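Local coordinates for protein alpha-1,3-glucanase (Bacillus circulans, PDB 5ZRU) that hydrolyses alpha-1,3-glucan as a member of glycoside hydrolase family 87, this chain being the catalytic unit of a longer protein, at residues A[418-423]-A[451-456]; A[492-497]-A[516-521]; A[512-517]-A[552-557]. One frame throughout, in Å; residues are numbered along the deposited sequence.

Interaction 1 of 3, residues A[418-423]-A[451-456]; sequences HKATHN and IVFSDT
H422 and D455 stack at a corner of the right-handed parallel beta-helix, where successive coils bring equivalent residues into line. Strands 419-421 and 451-454 run parallel in adjacent coils, and at the corner H422 and D455 both have positive phi and psi. Their first torsions match as well: CG stands anti to the carbonyl carbon in both (chi1 -64° in H422, -65° in D455), and the two side chains therefore extend side by side in one direction. D455 CB sits over the middle of the imidazole, 3.7 Å from the ring centroid, in a CH-pi contact, while the carboxylate plane lies only 4° from that of the ring.

A hydroxyl from the preceding residue steadies each group. T421 OG1 is 3.0 Å from H422 ND1, in the plane of the ring, and also bonds to S397; S454 OG donates to D455 OD2 over 2.8 Å, on the anti side of the carboxylate. Threonine and serine suit these places because their short hydroxyls can reach forward to the polar group of the next residue. T421 CG2 leans against S454 OG.

The buried side is mainly apolar. A420, small enough to sit beside a large ring, puts its CB 3.7 Å from F453 CD2, with F412 close by. The H418 ring, whose two nitrogens are bonded to N394 N and G414 O, lays CD2 beside I451 CD1.

At the corner, S454 O is gripped from opposite faces of its plane by H422 N, at 3.0 Å, and by T456 OG1. N423, whose OD1 accepts from N399 N, offers its ND2 to both F396 O and a water. That water in turn donates to T456 OG1, 2.9 Å away.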
ATOM      1  N   HIS A 418      12.259  12.011  10.794  1.00 10.21           N
ATOM      2  CA  HIS A 418      11.653  11.370   9.633  1.00  9.87           C
ATOM      3  C   HIS A 418      11.193  12.416   8.631  1.00 12.84           C
ATOM      4  O   HIS A 418      10.874  13.548   8.993  1.00  9.66           O
ATOM      5  CB  HIS A 418      10.455  10.520  10.056  1.00 10.75           C
ATOM      6  CG  HIS A 418      10.727   9.642  11.232  1.00 11.45           C
ATOM      7  ND1 HIS A 418      11.772   8.747  11.261  1.00  9.99           N
ATOM      8  CD2 HIS A 418      10.080   9.507  12.416  1.00  9.95           C
ATOM      9  CE1 HIS A 418      11.764   8.100  12.415  1.00 10.48           C
ATOM     10  NE2 HIS A 418      10.752   8.549  13.136  1.00 10.43           N
ATOM     11  N   LYS A 419      11.143  12.033   7.358  1.00  9.49           N
ATOM     12  CA  LYS A 419      10.558  12.927   6.374  1.00  9.34           C
ATOM     13  C   LYS A 419       9.778  12.133   5.343  1.00 10.00           C
ATOM     14  O   LYS A 419      10.059  10.964   5.089  1.00  9.32           O
ATOM     15  CB  LYS A 419      11.600  13.788   5.669  1.00 13.65           C
ATOM     16  CG  LYS A 419      12.482  13.038   4.708  1.00 15.49           C
ATOM     17  CD  LYS A 419      13.529  14.006   4.132  1.00 25.00           C
ATOM     18  CE  LYS A 419      14.660  13.271   3.440  1.00 28.12           C
ATOM     19  NZ  LYS A 419      15.555  14.215   2.709  1.00 32.31           N
ATOM     20  N   ALA A 420       8.792  12.794   4.753  1.00  8.87           N
ATOM     21  CA  ALA A 420       7.986  12.209   3.688  1.00 10.94           C
ATOM     22  C   ALA A 420       7.796  13.308   2.659  1.00  9.97           C
ATOM     23  O   ALA A 420       7.118  14.302   2.937  1.00  9.48           O
ATOM     24  CB  ALA A 420       6.646  11.687   4.216  1.00  9.46           C
ATOM     25  N   THR A 421       8.403  13.152   1.482  1.00  9.59           N
ATOM     26  CA  THR A 421       8.390  14.228   0.496  1.00  8.07           C
ATOM     27  C   THR A 421       8.083  13.683  -0.893  1.00  9.42           C
ATOM     28  O   THR A 421       8.363  12.526  -1.201  1.00  9.04           O
ATOM     29  CB  THR A 421       9.730  14.989   0.440  1.00 11.16           C
ATOM     30  OG1 THR A 421      10.711  14.163  -0.196  1.00 13.46           O
ATOM     31  CG2 THR A 421      10.225  15.374   1.835  1.00 11.37           C
ATOM     32  N   HIS A 422       7.519  14.542  -1.736  1.00  7.93           N
ATOM     33  CA  HIS A 422       7.318  14.239  -3.156  1.00  8.78           C
ATOM     34  C   HIS A 422       6.391  13.042  -3.361  1.00  9.82           C
ATOM     35  O   HIS A 422       6.569  12.244  -4.281  1.00  9.84           O
ATOM     36  CB  HIS A 422       8.664  14.040  -3.856  1.00 11.25           C
ATOM     37  CG  HIS A 422       9.500  15.284  -3.864  1.00 11.94           C
ATOM     38  ND1 HIS A 422      10.415  15.573  -2.873  1.00 18.33           N
ATOM     39  CD2 HIS A 422       9.501  16.349  -4.700  1.00  9.98           C
ATOM     40  CE1 HIS A 422      10.966  16.748  -3.118  1.00 12.00           C
ATOM     41  NE2 HIS A 422      10.437  17.237  -4.223  1.00 13.48           N
ATOM     42  N   ASN A 423       5.365  12.939  -2.528  1.00  9.05           N
ATOM     43  CA  ASN A 423       4.430  11.832  -2.620  1.00  8.94           C
ATOM     44  C   ASN A 423       3.128  12.278  -3.267  1.00  8.44           C
ATOM     45  O   ASN A 423       2.792  13.466  -3.308  1.00  9.18           O
ATOM     46  CB  ASN A 423       4.155  11.242  -1.233  1.00  8.62           C
ATOM     47  CG  ASN A 423       5.389  10.638  -0.617  1.00 10.46           C
ATOM     48  OD1 ASN A 423       6.007   9.746  -1.198  1.00  9.42           O
ATOM     49  ND2 ASN A 423       5.765  11.128   0.563  1.00  6.24           N
ATOM     50  N   ILE A 451      10.412  16.704  12.133  1.00 10.43           N
ATOM     51  CA  ILE A 451       9.860  15.838  11.101  1.00  8.74           C
ATOM     52  C   ILE A 451       9.300  16.727  10.000  1.00 11.60           C
ATOM     53  O   ILE A 451       8.742  17.793  10.285  1.00 13.81           O
ATOM     54  CB  ILE A 451       8.772  14.916  11.704  1.00 10.06           C
ATOM     55  CG1 ILE A 451       9.420  13.784  12.509  1.00  9.00           C
ATOM     56  CG2 ILE A 451       7.791  14.397  10.634  1.00 10.92           C
ATOM     57  CD1 ILE A 451       8.428  12.998  13.377  1.00  9.84           C
ATOM     58  N   VAL A 452       9.473  16.315   8.742  1.00 10.61           N
ATOM     59  CA  VAL A 452       9.113  17.147   7.599  1.00 10.03           C
ATOM     60  C   VAL A 452       8.209  16.364   6.656  1.00 13.10           C
ATOM     61  O   VAL A 452       8.521  15.223   6.299  1.00 11.20           O
ATOM     62  CB  VAL A 452      10.361  17.638   6.839  1.00 10.74           C
ATOM     63  CG1 VAL A 452       9.956  18.301   5.529  1.00 17.06           C
ATOM     64  CG2 VAL A 452      11.161  18.598   7.702  1.00 14.55           C
ATOM     65  N   PHE A 453       7.110  16.993   6.233  1.00  9.14           N
ATOM     66  CA  PHE A 453       6.315  16.560   5.088  1.00 10.14           C
ATOM     67  C   PHE A 453       6.394  17.654   4.036  1.00 11.32           C
ATOM     68  O   PHE A 453       6.191  18.830   4.355  1.00 13.37           O
ATOM     69  CB  PHE A 453       4.844  16.331   5.459  1.00  9.77           C
ATOM     70  CG  PHE A 453       4.626  15.238   6.473  1.00 10.14           C
ATOM     71  CD1 PHE A 453       4.680  15.506   7.834  1.00 11.43           C
ATOM     72  CD2 PHE A 453       4.349  13.944   6.056  1.00  8.26           C
ATOM     73  CE1 PHE A 453       4.465  14.505   8.762  1.00 11.16           C
ATOM     74  CE2 PHE A 453       4.138  12.932   6.982  1.00 10.90           C
ATOM     75  CZ  PHE A 453       4.193  13.213   8.339  1.00 10.75           C
ATOM     76  N   SER A 454       6.682  17.291   2.788  1.00  9.87           N
ATOM     77  CA  SER A 454       6.771  18.351   1.796  1.00  9.95           C
ATOM     78  C   SER A 454       6.427  17.835   0.413  1.00 11.57           C
ATOM     79  O   SER A 454       6.461  16.629   0.143  1.00  9.02           O
ATOM     80  CB  SER A 454       8.165  18.989   1.755  1.00 12.73           C
ATOM     81  OG  SER A 454       9.047  18.182   0.990  1.00 14.15           O
ATOM     82  N   ASP A 455       6.096  18.788  -0.455  1.00  7.54           N
ATOM     83  CA  ASP A 455       6.021  18.581  -1.894  1.00  9.98           C
ATOM     84  C   ASP A 455       5.084  17.430  -2.230  1.00  9.91           C
ATOM     85  O   ASP A 455       5.448  16.483  -2.920  1.00 10.35           O
ATOM     86  CB  ASP A 455       7.424  18.358  -2.464  1.00  9.75           C
ATOM     87  CG  ASP A 455       8.291  19.590  -2.327  1.00 12.83           C
ATOM     88  OD1 ASP A 455       8.118  20.517  -3.145  1.00 14.38           O
ATOM     89  OD2 ASP A 455       9.112  19.647  -1.384  1.00 16.24           O
ATOM     90  N   THR A 456       3.862  17.506  -1.719  1.00  9.05           N
ATOM     91  CA  THR A 456       2.994  16.337  -1.752  1.00 10.11           C
ATOM     92  C   THR A 456       1.594  16.753  -2.167  1.00 11.10           C
ATOM     93  O   THR A 456       1.096  17.794  -1.735  1.00  9.77           O
ATOM     94  CB  THR A 456       2.985  15.632  -0.389  1.00 10.38           C
ATOM     95  OG1 THR A 456       4.258  15.002  -0.176  1.00 11.08           O
ATOM     96  CG2 THR A 456       1.878  14.567  -0.304  1.00 11.27           C
TER
HETATM   97  O   HOH W   1       4.475  13.273   2.138  1.00 10.47           O

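Interaction 2 of 3, residues A[492-497]-A[516-521]; sequences IDIINT and NNININ
D493 and N519 lie side by side on adjacent coils of the parallel beta-helix, pointing the same way from strands 492-495 and 518-521. N519 ND2 donates to D493 OD1 over 3.0 Å: the acceptor lies in the amide plane, but the donor meets the carboxylate on its syn side and 30° out of plane, since the two flat groups are twisted against each other. An aspartate suits this place because its second oxygen, OD2, forms a salt bridge with R12. N519 OD1 faces T557 OG1 of the following coil, at a separation too short to be trusted in detail.

The other side of these strands carries isoleucines, beta-branched residues at home in extended chain. I518 CD1 runs alongside I492 CG1, 3.7 Å away, both side chains heading the same way, whereas I494 lies slantwise to I518, its CD1 4.1 Å from I518 CG2. I520 CG1 lies a little farther from that same CD1.

Nearly straight backbone bonds set this register, among them I494 N to N519 O at 2.8 Å. After the strand, N496 adopts positive phi and psi, and its N still donates to N521 O over 2.8 Å.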
ATOM      1  N   ILE A 492       2.179  21.571   0.183  1.00  9.37           N
ATOM      2  CA  ILE A 492       1.207  20.479   0.179  1.00 11.23           C
ATOM      3  C   ILE A 492      -0.036  20.964  -0.542  1.00 12.62           C
ATOM      4  O   ILE A 492      -0.582  22.016  -0.194  1.00 11.40           O
ATOM      5  CB  ILE A 492       0.833  20.011   1.600  1.00 10.81           C
ATOM      6  CG1 ILE A 492       2.069  19.843   2.496  1.00 14.38           C
ATOM      7  CG2 ILE A 492      -0.032  18.736   1.534  1.00 10.76           C
ATOM      8  CD1 ILE A 492       2.959  18.680   2.147  1.00 12.47           C
ATOM      9  N   ASP A 493      -0.502  20.183  -1.515  1.00  9.49           N
ATOM     10  CA  ASP A 493      -1.765  20.453  -2.192  1.00  8.81           C
ATOM     11  C   ASP A 493      -2.777  19.422  -1.718  1.00 12.23           C
ATOM     12  O   ASP A 493      -2.531  18.217  -1.833  1.00 10.45           O
ATOM     13  CB  ASP A 493      -1.599  20.397  -3.708  1.00 10.43           C
ATOM     14  CG  ASP A 493      -0.695  21.500  -4.222  1.00 15.98           C
ATOM     15  OD1 ASP A 493      -1.173  22.643  -4.353  1.00 16.64           O
ATOM     16  OD2 ASP A 493       0.498  21.227  -4.454  1.00 19.35           O
ATOM     17  N   ILE A 494      -3.896  19.897  -1.173  1.00  9.45           N
ATOM     18  CA  ILE A 494      -4.921  19.037  -0.591  1.00  9.40           C
ATOM     19  C   ILE A 494      -6.213  19.296  -1.354  1.00 11.60           C
ATOM     20  O   ILE A 494      -6.837  20.353  -1.187  1.00  9.71           O
ATOM     21  CB  ILE A 494      -5.108  19.286   0.913  1.00  8.38           C
ATOM     22  CG1 ILE A 494      -3.750  19.510   1.610  1.00  9.64           C
ATOM     23  CG2 ILE A 494      -5.825  18.103   1.552  1.00  9.09           C
ATOM     24  CD1 ILE A 494      -3.843  19.755   3.131  1.00 12.22           C
ATOM     25  N   ILE A 495      -6.637  18.318  -2.155  1.00  8.79           N
ATOM     26  CA  ILE A 495      -7.680  18.510  -3.158  1.00 10.83           C
ATOM     27  C   ILE A 495      -8.885  17.629  -2.851  1.00 11.22           C
ATOM     28  O   ILE A 495      -8.742  16.414  -2.659  1.00 10.38           O
ATOM     29  CB  ILE A 495      -7.138  18.211  -4.566  1.00  9.97           C
ATOM     30  CG1 ILE A 495      -5.958  19.143  -4.867  1.00 13.32           C
ATOM     31  CG2 ILE A 495      -8.245  18.302  -5.609  1.00 11.79           C
ATOM     32  CD1 ILE A 495      -5.050  18.613  -5.936  1.00 15.21           C
ATOM     33  N   ASN A 496     -10.074  18.244  -2.845  1.00 10.03           N
ATOM     34  CA  ASN A 496     -11.354  17.533  -2.743  1.00 12.24           C
ATOM     35  C   ASN A 496     -11.406  16.609  -1.528  1.00  9.56           C
ATOM     36  O   ASN A 496     -11.738  15.425  -1.629  1.00 12.15           O
ATOM     37  CB  ASN A 496     -11.653  16.762  -4.027  1.00 13.26           C
ATOM     38  CG  ASN A 496     -12.258  17.650  -5.097  1.00 28.00           C
ATOM     39  OD1 ASN A 496     -12.840  18.693  -4.786  1.00 28.79           O
ATOM     40  ND2 ASN A 496     -12.115  17.254  -6.361  1.00 30.31           N
ATOM     41  N   THR A 497     -11.124  17.181  -0.363  1.00 10.94           N
ATOM     42  CA  THR A 497     -11.132  16.426   0.882  1.00  8.78           C
ATOM     43  C   THR A 497     -12.560  16.061   1.289  1.00 10.18           C
ATOM     44  O   THR A 497     -13.500  16.843   1.106  1.00  7.85           O
ATOM     45  CB  THR A 497     -10.440  17.232   1.982  1.00 11.55           C
ATOM     46  OG1 THR A 497      -9.031  17.313   1.694  1.00  9.30           O
ATOM     47  CG2 THR A 497     -10.643  16.584   3.355  1.00  8.87           C
ATOM     48  N   ASN A 516       3.629  25.512   5.776  1.00 11.84           N
ATOM     49  CA  ASN A 516       4.015  26.551   4.828  1.00 11.26           C
ATOM     50  C   ASN A 516       3.572  26.179   3.418  1.00 12.63           C
ATOM     51  O   ASN A 516       3.696  25.022   3.009  1.00 11.06           O
ATOM     52  CB  ASN A 516       5.537  26.781   4.859  1.00 13.88           C
ATOM     53  CG  ASN A 516       6.025  27.314   6.208  1.00 13.43           C
ATOM     54  OD1 ASN A 516       5.294  27.996   6.922  1.00 19.81           O
ATOM     55  ND2 ASN A 516       7.253  26.986   6.560  1.00 22.43           N
ATOM     56  N   ASN A 517       3.043  27.158   2.679  1.00  9.93           N
ATOM     57  CA  ASN A 517       2.690  26.977   1.264  1.00  8.58           C
ATOM     58  C   ASN A 517       1.708  25.818   1.085  1.00 10.75           C
ATOM     59  O   ASN A 517       1.948  24.889   0.314  1.00 11.50           O
ATOM     60  CB  ASN A 517       3.939  26.751   0.395  1.00  9.01           C
ATOM     61  CG  ASN A 517       5.074  27.730   0.706  1.00 12.91           C
ATOM     62  OD1 ASN A 517       4.843  28.892   1.041  1.00 12.32           O
ATOM     63  ND2 ASN A 517       6.312  27.254   0.581  1.00 11.39           N
ATOM     64  N   ILE A 518       0.594  25.877   1.811  1.00  8.92           N
ATOM     65  CA  ILE A 518      -0.465  24.873   1.733  1.00 11.30           C
ATOM     66  C   ILE A 518      -1.564  25.396   0.817  1.00 12.18           C
ATOM     67  O   ILE A 518      -2.005  26.545   0.963  1.00 12.31           O
ATOM     68  CB  ILE A 518      -1.037  24.558   3.126  1.00 10.30           C
ATOM     69  CG1 ILE A 518       0.085  24.284   4.147  1.00 12.26           C
ATOM     70  CG2 ILE A 518      -2.049  23.403   3.045  1.00 11.37           C
ATOM     71  CD1 ILE A 518       1.004  23.138   3.812  1.00 11.02           C
ATOM     72  N   ASN A 519      -2.023  24.559  -0.116  1.00  9.90           N
ATOM     73  CA  ASN A 519      -3.170  24.880  -0.962  1.00 11.19           C
ATOM     74  C   ASN A 519      -4.286  23.887  -0.682  1.00 13.24           C
ATOM     75  O   ASN A 519      -4.121  22.684  -0.912  1.00 12.42           O
ATOM     76  CB  ASN A 519      -2.803  24.850  -2.447  1.00 11.92           C
ATOM     77  CG  ASN A 519      -1.751  25.877  -2.801  1.00 16.38           C
ATOM     78  OD1 ASN A 519      -1.864  27.048  -2.432  1.00 16.96           O
ATOM     79  ND2 ASN A 519      -0.712  25.442  -3.513  1.00 16.45           N
ATOM     80  N   ILE A 520      -5.426  24.393  -0.216  1.00 11.76           N
ATOM     81  CA  ILE A 520      -6.577  23.566   0.122  1.00  9.19           C
ATOM     82  C   ILE A 520      -7.688  23.908  -0.853  1.00 18.45           C
ATOM     83  O   ILE A 520      -8.259  25.008  -0.809  1.00 14.09           O
ATOM     84  CB  ILE A 520      -7.025  23.782   1.571  1.00 10.70           C
ATOM     85  CG1 ILE A 520      -5.852  23.492   2.509  1.00 11.95           C
ATOM     86  CG2 ILE A 520      -8.232  22.898   1.882  1.00 13.01           C
ATOM     87  CD1 ILE A 520      -6.105  23.811   4.020  1.00 11.56           C
ATOM     88  N   ASN A 521      -8.008  22.967  -1.726  1.00 11.56           N
ATOM     89  CA  ASN A 521      -8.976  23.202  -2.789  1.00 14.56           C
ATOM     90  C   ASN A 521     -10.075  22.158  -2.651  1.00 13.56           C
ATOM     91  O   ASN A 521      -9.932  21.032  -3.137  1.00 14.23           O
ATOM     92  CB  ASN A 521      -8.302  23.140  -4.156  1.00 16.71           C
ATOM     93  CG  ASN A 521      -9.264  23.428  -5.288  1.00 23.83           C
ATOM     94  OD1 ASN A 521     -10.387  23.893  -5.063  1.00 21.31           O
ATOM     95  ND2 ASN A 521      -8.831  23.158  -6.515  1.00 25.59           N
TER

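Interaction 3 of 3, residues A[512-517]-A[552-557]; sequences NIVFNN and TFNNLT. With CA (calcium ion), chain K.
F515 and F553 share a first torsion that sets CG anti to the carbonyl carbon (chi1 -73° and -75°), and from paired positions on parallel strands this lays one ring over the other. The result is an offset stack, with centroids 4.5 Å apart and planes at 3°. F553 CZ rides above the rim of the F515 ring, while F515 CB covers the face of F553 in a CH-pi contact, 3.6 Å from its centroid. F489 stacks on F515 as well, and I502 lines both rings. Were F553 replaced by an alanine, F515 would probably lose this stacking partner and a gap would open beside I502 and I542.

On the other face, beside V514 and T552, stand asparagines, whose amides both give and accept. N554 ND2 donates to N516 OD1 over 2.8 Å, the two side chains pointing the same way but their amides turned well apart. At the corner, N517 and N555 both take positive phi and psi, a conformation asparagine tolerates well. There N555 ND2 reaches N517 OD1 at 3.0 Å from above the carbonyl plane, and N555 OD1 binds a calcium ion at 2.2 Å. Stacked phenylalanines inside and aligned asparagines at the turns recur in right-handed parallel beta-helices such as the pectate lyases.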
ATOM      1  N   ASN A 512       5.176  23.585  18.156  1.00 12.50           N
ATOM      2  CA  ASN A 512       6.009  23.880  16.983  1.00 14.10           C
ATOM      3  C   ASN A 512       5.554  23.082  15.757  1.00 11.53           C
ATOM      4  O   ASN A 512       6.320  22.343  15.143  1.00 11.74           O
ATOM      5  CB  ASN A 512       7.492  23.617  17.271  1.00 12.25           C
ATOM      6  CG  ASN A 512       8.410  24.138  16.156  1.00 18.06           C
ATOM      7  OD1 ASN A 512       8.085  25.112  15.478  1.00 17.25           O
ATOM      8  ND2 ASN A 512       9.551  23.487  15.970  1.00 15.54           N
ATOM      9  N   ILE A 513       4.286  23.250  15.401  1.00 11.39           N
ATOM     10  CA  ILE A 513       3.722  22.659  14.189  1.00 12.62           C
ATOM     11  C   ILE A 513       3.546  23.778  13.172  1.00 12.38           C
ATOM     12  O   ILE A 513       2.781  24.719  13.411  1.00 12.07           O
ATOM     13  CB  ILE A 513       2.380  21.962  14.457  1.00 12.58           C
ATOM     14  CG1 ILE A 513       2.442  21.081  15.712  1.00  9.11           C
ATOM     15  CG2 ILE A 513       1.947  21.172  13.218  1.00  9.46           C
ATOM     16  CD1 ILE A 513       3.482  19.945  15.659  1.00 10.40           C
ATOM     17  N   VAL A 514       4.230  23.669  12.028  1.00 11.14           N
ATOM     18  CA  VAL A 514       4.275  24.742  11.037  1.00 12.17           C
ATOM     19  C   VAL A 514       3.827  24.207   9.684  1.00 10.70           C
ATOM     20  O   VAL A 514       4.270  23.134   9.257  1.00 10.81           O
ATOM     21  CB  VAL A 514       5.684  25.355  10.929  1.00 14.58           C
ATOM     22  CG1 VAL A 514       5.692  26.473   9.879  1.00 17.09           C
ATOM     23  CG2 VAL A 514       6.140  25.878  12.291  1.00 14.02           C
ATOM     24  N   PHE A 515       2.965  24.967   9.007  1.00 11.11           N
ATOM     25  CA  PHE A 515       2.416  24.619   7.700  1.00 11.80           C
ATOM     26  C   PHE A 515       2.735  25.753   6.734  1.00 17.16           C
ATOM     27  O   PHE A 515       2.146  26.835   6.837  1.00 15.36           O
ATOM     28  CB  PHE A 515       0.899  24.439   7.767  1.00 13.20           C
ATOM     29  CG  PHE A 515       0.440  23.193   8.457  1.00 12.04           C
ATOM     30  CD1 PHE A 515       0.343  23.141   9.840  1.00 14.70           C
ATOM     31  CD2 PHE A 515       0.040  22.084   7.713  1.00 13.35           C
ATOM     32  CE1 PHE A 515      -0.114  21.994  10.474  1.00 12.92           C
ATOM     33  CE2 PHE A 515      -0.423  20.938   8.338  1.00 16.12           C
ATOM     34  CZ  PHE A 515      -0.490  20.894   9.729  1.00 13.99           C
ATOM     35  N   ASN A 516       3.629  25.512   5.776  1.00 11.84           N
ATOM     36  CA  ASN A 516       4.015  26.551   4.828  1.00 11.26           C
ATOM     37  C   ASN A 516       3.572  26.179   3.418  1.00 12.63           C
ATOM     38  O   ASN A 516       3.696  25.022   3.009  1.00 11.06           O
ATOM     39  CB  ASN A 516       5.537  26.781   4.859  1.00 13.88           C
ATOM     40  CG  ASN A 516       6.025  27.314   6.208  1.00 13.43           C
ATOM     41  OD1 ASN A 516       5.294  27.996   6.922  1.00 19.81           O
ATOM     42  ND2 ASN A 516       7.253  26.986   6.560  1.00 22.43           N
ATOM     43  N   ASN A 517       3.043  27.158   2.679  1.00  9.93           N
ATOM     44  CA  ASN A 517       2.690  26.977   1.264  1.00  8.58           C
ATOM     45  C   ASN A 517       1.708  25.818   1.085  1.00 10.75           C
ATOM     46  O   ASN A 517       1.948  24.889   0.314  1.00 11.50           O
ATOM     47  CB  ASN A 517       3.939  26.751   0.395  1.00  9.01           C
ATOM     48  CG  ASN A 517       5.074  27.730   0.706  1.00 12.91           C
ATOM     49  OD1 ASN A 517       4.843  28.892   1.041  1.00 12.32           O
ATOM     50  ND2 ASN A 517       6.312  27.254   0.581  1.00 11.39           N
ATOM     51  N   THR A 552       0.988  27.138  13.181  1.00 12.76           N
ATOM     52  CA  THR A 552       1.263  28.343  12.408  1.00 14.10           C
ATOM     53  C   THR A 552       1.211  28.012  10.926  1.00 13.98           C
ATOM     54  O   THR A 552       1.865  27.064  10.474  1.00 13.99           O
ATOM     55  CB  THR A 552       2.633  28.929  12.767  1.00 16.01           C
ATOM     56  OG1 THR A 552       2.648  29.276  14.155  1.00 16.47           O
ATOM     57  CG2 THR A 552       2.920  30.173  11.927  1.00 17.69           C
ATOM     58  N   PHE A 553       0.421  28.780  10.183  1.00 11.21           N
ATOM     59  CA  PHE A 553       0.324  28.669   8.736  1.00 12.32           C
ATOM     60  C   PHE A 553       0.937  29.913   8.108  1.00 15.58           C
ATOM     61  O   PHE A 553       0.614  31.037   8.511  1.00 14.87           O
ATOM     62  CB  PHE A 553      -1.133  28.529   8.293  1.00 10.99           C
ATOM     63  CG  PHE A 553      -1.726  27.168   8.555  1.00 12.11           C
ATOM     64  CD1 PHE A 553      -2.027  26.762   9.845  1.00 11.13           C
ATOM     65  CD2 PHE A 553      -1.991  26.306   7.505  1.00 10.08           C
ATOM     66  CE1 PHE A 553      -2.575  25.507  10.094  1.00 11.18           C
ATOM     67  CE2 PHE A 553      -2.544  25.045   7.740  1.00 12.04           C
ATOM     68  CZ  PHE A 553      -2.837  24.649   9.033  1.00 11.60           C
ATOM     69  N   ASN A 554       1.831  29.709   7.142  1.00 13.43           N
ATOM     70  CA  ASN A 554       2.362  30.774   6.303  1.00 14.47           C
ATOM     71  C   ASN A 554       1.979  30.474   4.863  1.00 16.11           C
ATOM     72  O   ASN A 554       2.201  29.359   4.387  1.00 11.97           O
ATOM     73  CB  ASN A 554       3.887  30.878   6.427  1.00 13.33           C
ATOM     74  CG  ASN A 554       4.342  31.191   7.844  1.00 18.98           C
ATOM     75  OD1 ASN A 554       4.261  32.333   8.285  1.00 23.69           O
ATOM     76  ND2 ASN A 554       4.823  30.177   8.562  1.00 22.58           N
ATOM     77  N   ASN A 555       1.406  31.460   4.174  1.00 11.51           N
ATOM     78  CA  ASN A 555       1.025  31.314   2.767  1.00 11.38           C
ATOM     79  C   ASN A 555       0.063  30.138   2.576  1.00 14.82           C
ATOM     80  O   ASN A 555       0.354  29.154   1.891  1.00 12.93           O
ATOM     81  CB  ASN A 555       2.259  31.153   1.865  1.00 10.42           C
ATOM     82  CG  ASN A 555       1.895  31.119   0.399  1.00 13.33           C
ATOM     83  OD1 ASN A 555       0.915  31.736  -0.003  1.00 16.74           O
ATOM     84  ND2 ASN A 555       2.671  30.387  -0.408  1.00 15.59           N
ATOM     85  N   LEU A 556      -1.099  30.258   3.201  1.00 12.84           N
ATOM     86  CA  LEU A 556      -2.187  29.310   3.028  1.00 12.83           C
ATOM     87  C   LEU A 556      -3.144  29.846   1.972  1.00 15.04           C
ATOM     88  O   LEU A 556      -3.509  31.029   2.009  1.00 14.39           O
ATOM     89  CB  LEU A 556      -2.926  29.105   4.353  1.00 13.87           C
ATOM     90  CG  LEU A 556      -4.245  28.333   4.267  1.00 13.50           C
ATOM     91  CD1 LEU A 556      -3.990  26.883   3.864  1.00 11.57           C
ATOM     92  CD2 LEU A 556      -4.984  28.412   5.598  1.00 11.80           C
ATOM     93  N   THR A 557      -3.542  28.999   1.022  1.00 10.71           N
ATOM     94  CA  THR A 557      -4.626  29.356   0.117  1.00 13.38           C
ATOM     95  C   THR A 557      -5.774  28.370   0.275  1.00 16.90           C
ATOM     96  O   THR A 557      -5.549  27.178   0.502  1.00 14.57           O
ATOM     97  CB  THR A 557      -4.197  29.391  -1.356  1.00 16.06           C
ATOM     98  OG1 THR A 557      -4.005  28.049  -1.837  1.00 19.59           O
ATOM     99  CG2 THR A 557      -2.923  30.205  -1.532  1.00 16.69           C
TER
HETATM  100 CA    CA K 609       0.331  32.022  -2.065  1.00 21.32          CA
HETATM  101  O   HOH W   2       3.665  26.970  15.633  1.00 30.18           O

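How the interactions relate
All three contacts join neighbouring coils of one beta-helix in the D2 region. Strand 451-459 serves interaction 1, strand 487-495 interaction 2, and strand 513-523 both interactions 2 and 3, which share N516 and N517. T456 O probably accepts from D493 N, tying interaction 1 to interaction 2, and I520 packs on L556 between interactions 2 and 3. Inside, interaction 3 stacks two phenylalanines, whereas interaction 1 sets single rings against aliphatic groups; F489, meeting both F453 and F515, bridges them. Interaction 2, beyond the corner, is filled by isoleucines. Outside, the chemistry changes from a ring and carboxylate stack in interaction 1, through a salt-bridged aspartate in interaction 2, to amide pairs and calcium in interaction 3.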